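Plm1 (Streptomyces sp. HK803, PDB 4HXY) probably catalyses the NADPH-dependent reduction of a beta-ketoacyl intermediate, as the ketoreductase of the first module of phoslactomycin biosynthesis. Local coordinates at residues L70-P81 / L119-G127. Residues are numbered along the deposited sequence; the frame is centred on the assembly and turned at random.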
loop_
_atom_site.group_PDB
_atom_site.type_symbol
_atom_site.label_atom_id
_atom_site.label_comp_id
_atom_site.label_asym_id
_atom_site.label_seq_id
_atom_site.Cartn_x
_atom_site.Cartn_y
_atom_site.Cartn_z
ATOM N N LEU A 70 -0.168 9.263 12.501
ATOM C CA LEU A 70 1.182 9.712 12.175
ATOM C C LEU A 70 1.128 11.096 11.521
ATOM O O LEU A 70 1.978 11.946 11.773
ATOM C CB LEU A 70 1.886 8.688 11.264
ATOM C CG LEU A 70 3.294 9.075 10.777
ATOM C CD1 LEU A 70 4.227 9.391 11.935
ATOM C CD2 LEU A 70 3.870 7.931 9.927
ATOM N N LEU A 71 0.131 11.328 10.674
ATOM C CA LEU A 71 -0.051 12.634 10.040
ATOM C C LEU A 71 -0.189 13.712 11.120
ATOM O O LEU A 71 0.463 14.747 11.054
ATOM C CB LEU A 71 -1.294 12.658 9.144
ATOM C CG LEU A 71 -1.508 13.968 8.363
ATOM C CD1 LEU A 71 -0.487 14.129 7.246
ATOM C CD2 LEU A 71 -2.908 14.070 7.761
ATOM N N ALA A 72 -1.030 13.447 12.111
ATOM C CA ALA A 72 -1.224 14.393 13.203
ATOM C C ALA A 72 0.068 14.686 13.976
ATOM O O ALA A 72 0.329 15.839 14.311
ATOM C CB ALA A 72 -2.302 13.914 14.163
ATOM N N ALA A 73 0.856 13.653 14.251
ATOM C CA ALA A 73 2.127 13.827 14.952
ATOM C C ALA A 73 3.092 14.668 14.142
ATOM O O ALA A 73 3.790 15.527 14.682
ATOM C CB ALA A 73 2.747 12.465 15.273
ATOM N N LEU A 74 3.152 14.447 12.831
ATOM C CA LEU A 74 4.066 15.205 11.997
ATOM C C LEU A 74 3.639 16.669 11.946
ATOM O O LEU A 74 4.483 17.546 11.881
ATOM C CB LEU A 74 4.145 14.597 10.572
ATOM C CG LEU A 74 4.872 13.254 10.549
ATOM C CD1 LEU A 74 4.657 12.512 9.220
ATOM C CD2 LEU A 74 6.399 13.424 10.866
ATOM N N HIS A 75 2.336 16.938 11.981
ATOM C CA HIS A 75 1.867 18.321 12.050
ATOM C C HIS A 75 2.241 18.978 13.380
ATOM O O HIS A 75 2.477 20.195 13.426
ATOM C CB HIS A 75 0.354 18.411 11.841
ATOM C CG HIS A 75 -0.085 18.070 10.455
ATOM N ND1 HIS A 75 0.745 18.162 9.358
ATOM C CD2 HIS A 75 -1.272 17.616 9.990
ATOM C CE1 HIS A 75 0.085 17.776 8.279
ATOM N NE2 HIS A 75 -1.141 17.452 8.633
ATOM N N GLU A 76 2.267 18.200 14.453
ATOM C CA GLU A 76 2.643 18.740 15.760
ATOM C C GLU A 76 4.079 19.205 15.805
ATOM O O GLU A 76 4.385 20.184 16.456
ATOM C CB GLU A 76 2.475 17.727 16.879
ATOM C CG GLU A 76 1.077 17.447 17.269
ATOM C CD GLU A 76 0.386 18.574 18.015
ATOM O OE1 GLU A 76 1.034 19.476 18.560
ATOM O OE2 GLU A 76 -0.840 18.540 18.038
ATOM N N VAL A 77 4.964 18.453 15.173
ATOM C CA VAL A 77 6.382 18.793 15.198
ATOM C C VAL A 77 6.854 19.671 14.045
ATOM O O VAL A 77 8.013 20.022 13.976
ATOM C CB VAL A 77 7.294 17.554 15.350
ATOM C CG1 VAL A 77 6.978 16.836 16.638
ATOM C CG2 VAL A 77 7.180 16.636 14.178
ATOM N N ALA A 78 5.951 19.993 13.135
ATOM C CA ALA A 78 6.320 20.813 12.007
ATOM C C ALA A 78 6.726 22.183 12.474
ATOM O O ALA A 78 6.046 22.797 13.280
ATOM C CB ALA A 78 5.143 20.930 11.072
ATOM N N GLY A 79 7.816 22.681 11.940
ATOM C CA GLY A 79 8.234 24.022 12.264
ATOM C C GLY A 79 8.915 24.165 13.602
ATOM O O GLY A 79 9.229 25.271 14.010
ATOM N N HIS A 80 9.155 23.051 14.277
ATOM C CA HIS A 80 9.860 23.069 15.544
ATOM C C HIS A 80 11.043 22.137 15.477
ATOM O O HIS A 80 10.925 21.053 14.942
ATOM C CB HIS A 80 8.948 22.649 16.685
ATOM C CG HIS A 80 7.711 23.473 16.798
ATOM N ND1 HIS A 80 7.739 24.817 17.092
ATOM C CD2 HIS A 80 6.409 23.145 16.665
ATOM C CE1 HIS A 80 6.507 25.282 17.126
ATOM N NE2 HIS A 80 5.680 24.287 16.875
ATOM N N PRO A 81 12.192 22.549 16.001
ATOM C CA PRO A 81 13.322 21.640 16.014
ATOM C C PRO A 81 13.101 20.464 16.960
ATOM O O PRO A 81 12.668 20.650 18.093
ATOM C CB PRO A 81 14.491 22.521 16.505
ATOM C CG PRO A 81 14.074 23.877 16.269
ATOM C CD PRO A 81 12.584 23.915 16.387
ATOM N N LEU A 119 11.097 10.560 2.752
ATOM C CA LEU A 119 11.506 11.239 1.515
ATOM C C LEU A 119 11.281 12.769 1.572
ATOM O O LEU A 119 12.074 13.536 1.008
ATOM C CB LEU A 119 10.777 10.671 0.290
ATOM C CG LEU A 119 10.977 9.182 0.054
ATOM C CD1 LEU A 119 9.982 8.656 -0.989
ATOM C CD2 LEU A 119 12.424 8.941 -0.384
ATOM N N GLU A 120 10.231 13.211 2.260
ATOM C CA GLU A 120 9.903 14.639 2.333
ATOM C C GLU A 120 10.645 15.373 3.441
ATOM O O GLU A 120 10.861 16.581 3.325
ATOM C CB GLU A 120 8.393 14.857 2.532
ATOM C CG GLU A 120 7.573 14.385 1.350
ATOM C CD GLU A 120 6.108 14.733 1.442
ATOM O OE1 GLU A 120 5.683 15.388 2.432
ATOM O OE2 GLU A 120 5.380 14.341 0.498
ATOM N N LEU A 121 10.997 14.652 4.507
ATOM C CA LEU A 121 11.623 15.208 5.700
ATOM C C LEU A 121 12.880 14.385 6.025
ATOM O O LEU A 121 13.006 13.826 7.107
ATOM C CB LEU A 121 10.632 15.190 6.867
ATOM C CG LEU A 121 9.274 15.813 6.579
ATOM C CD1 LEU A 121 8.239 15.377 7.644
ATOM C CD2 LEU A 121 9.375 17.321 6.483
ATOM N N PRO A 122 13.826 14.309 5.074
ATOM C CA PRO A 122 14.872 13.283 5.152
ATOM C C PRO A 122 15.814 13.425 6.343
ATOM O O PRO A 122 16.367 12.409 6.818
ATOM C CB PRO A 122 15.623 13.447 3.817
ATOM C CG PRO A 122 15.267 14.819 3.351
ATOM C CD PRO A 122 13.869 15.013 3.787
ATOM N N ASP A 123 16.024 14.651 6.810
ATOM C CA ASP A 123 16.935 14.860 7.946
ATOM C C ASP A 123 16.237 14.692 9.288
ATOM O O ASP A 123 16.903 14.519 10.308
ATOM C CB ASP A 123 17.584 16.258 7.891
ATOM C CG ASP A 123 16.557 17.377 7.898
ATOM O OD1 ASP A 123 15.730 17.427 6.968
ATOM O OD2 ASP A 123 16.522 18.184 8.857
ATOM N N ARG A 124 14.906 14.722 9.285
ATOM C CA ARG A 124 14.102 14.709 10.508
ATOM C C ARG A 124 13.539 13.331 10.826
ATOM O O ARG A 124 13.324 12.980 11.987
ATOM C CB ARG A 124 12.938 15.702 10.382
ATOM C CG ARG A 124 13.395 17.166 10.341
ATOM C CD ARG A 124 12.341 18.101 10.836
ATOM N NE ARG A 124 12.093 17.926 12.270
ATOM C CZ ARG A 124 11.147 18.561 12.961
ATOM N NH1 ARG A 124 10.326 19.438 12.376
ATOM N NH2 ARG A 124 11.019 18.319 14.253
ATOM N N TRP A 125 13.286 12.551 9.788
ATOM C CA TRP A 125 12.635 11.257 9.975
ATOM C C TRP A 125 13.616 10.218 10.475
ATOM O O TRP A 125 14.671 10.016 9.891
ATOM C CB TRP A 125 12.029 10.815 8.656
ATOM C CG TRP A 125 11.238 9.548 8.747
ATOM C CD1 TRP A 125 11.565 8.347 8.209
ATOM C CD2 TRP A 125 10.003 9.356 9.439
ATOM N NE1 TRP A 125 10.593 7.422 8.487
ATOM C CE2 TRP A 125 9.636 8.012 9.263
ATOM C CE3 TRP A 125 9.161 10.195 10.158
ATOM C CZ2 TRP A 125 8.456 7.490 9.769
ATOM C CZ3 TRP A 125 8.015 9.660 10.710
ATOM C CH2 TRP A 125 7.675 8.324 10.505
ATOM N N GLY A 126 13.265 9.568 11.572
ATOM C CA GLY A 126 14.022 8.501 12.146
ATOM C C GLY A 126 13.714 7.206 11.429
ATOM O O GLY A 126 14.540 6.677 10.664
ATOM N N GLY A 127 12.496 6.718 11.627
ATOM C CA GLY A 127 12.095 5.480 11.006
ATOM C C GLY A 127 10.833 4.866 11.575
ATOM O O GLY A 127 10.148 5.461 12.431
#
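The Arg124 guanidinium and the Trp125 indole are the flat groups that meet helix 67-77 and the turn after it. Val77 O meets the rim of the guanidinium, 15° out of its plane. NH1 of Arg124 gives Val77 O a hydrogen bond of 2.9 Å, with an N-H...O angle of 155°. The donor stands above the carbonyl plane of Val77. His80 N closes the type II turn 77-80 by reaching the same oxygen from the opposite face, so two donors grip it. His80 O sits obliquely to the guanidinium, 2.8 Å from Arg124 NH2. NH2 has its hydrogen bond to Thr82 OG1. A bend at chi3 (67°) turns the end of the Arg124 chain toward the carbonyls of the turn. A leucine here would probably leave Val77 O with the turn bond alone and Thr82 OG1 without its arginine partner.

The Trp125 ring has Gly127 N over one face, toward the rim. Its six-membered end meets the helix obliquely. Both methyls of Leu70, CD1 and CD2, lie 3.9 Å from Trp125 CH2. Leu74 CD2 lies 4.1 Å from Trp125 CZ3. Leu74 CD2 also touches Leu121 CD1 at 4.2 Å. Ala117 of helix 105-120 touches both Leu74 and Trp125. The contact packs helix 67-77 and its following turn against the connection from helix 105-120 and the first residue of strand 125-131, beside parallel strand 85-90. Helices packed on parallel strands here are consistent with the Rossmann-like structural subdomain of modular ketoreductases, apart from the subdomain that holds NADPH.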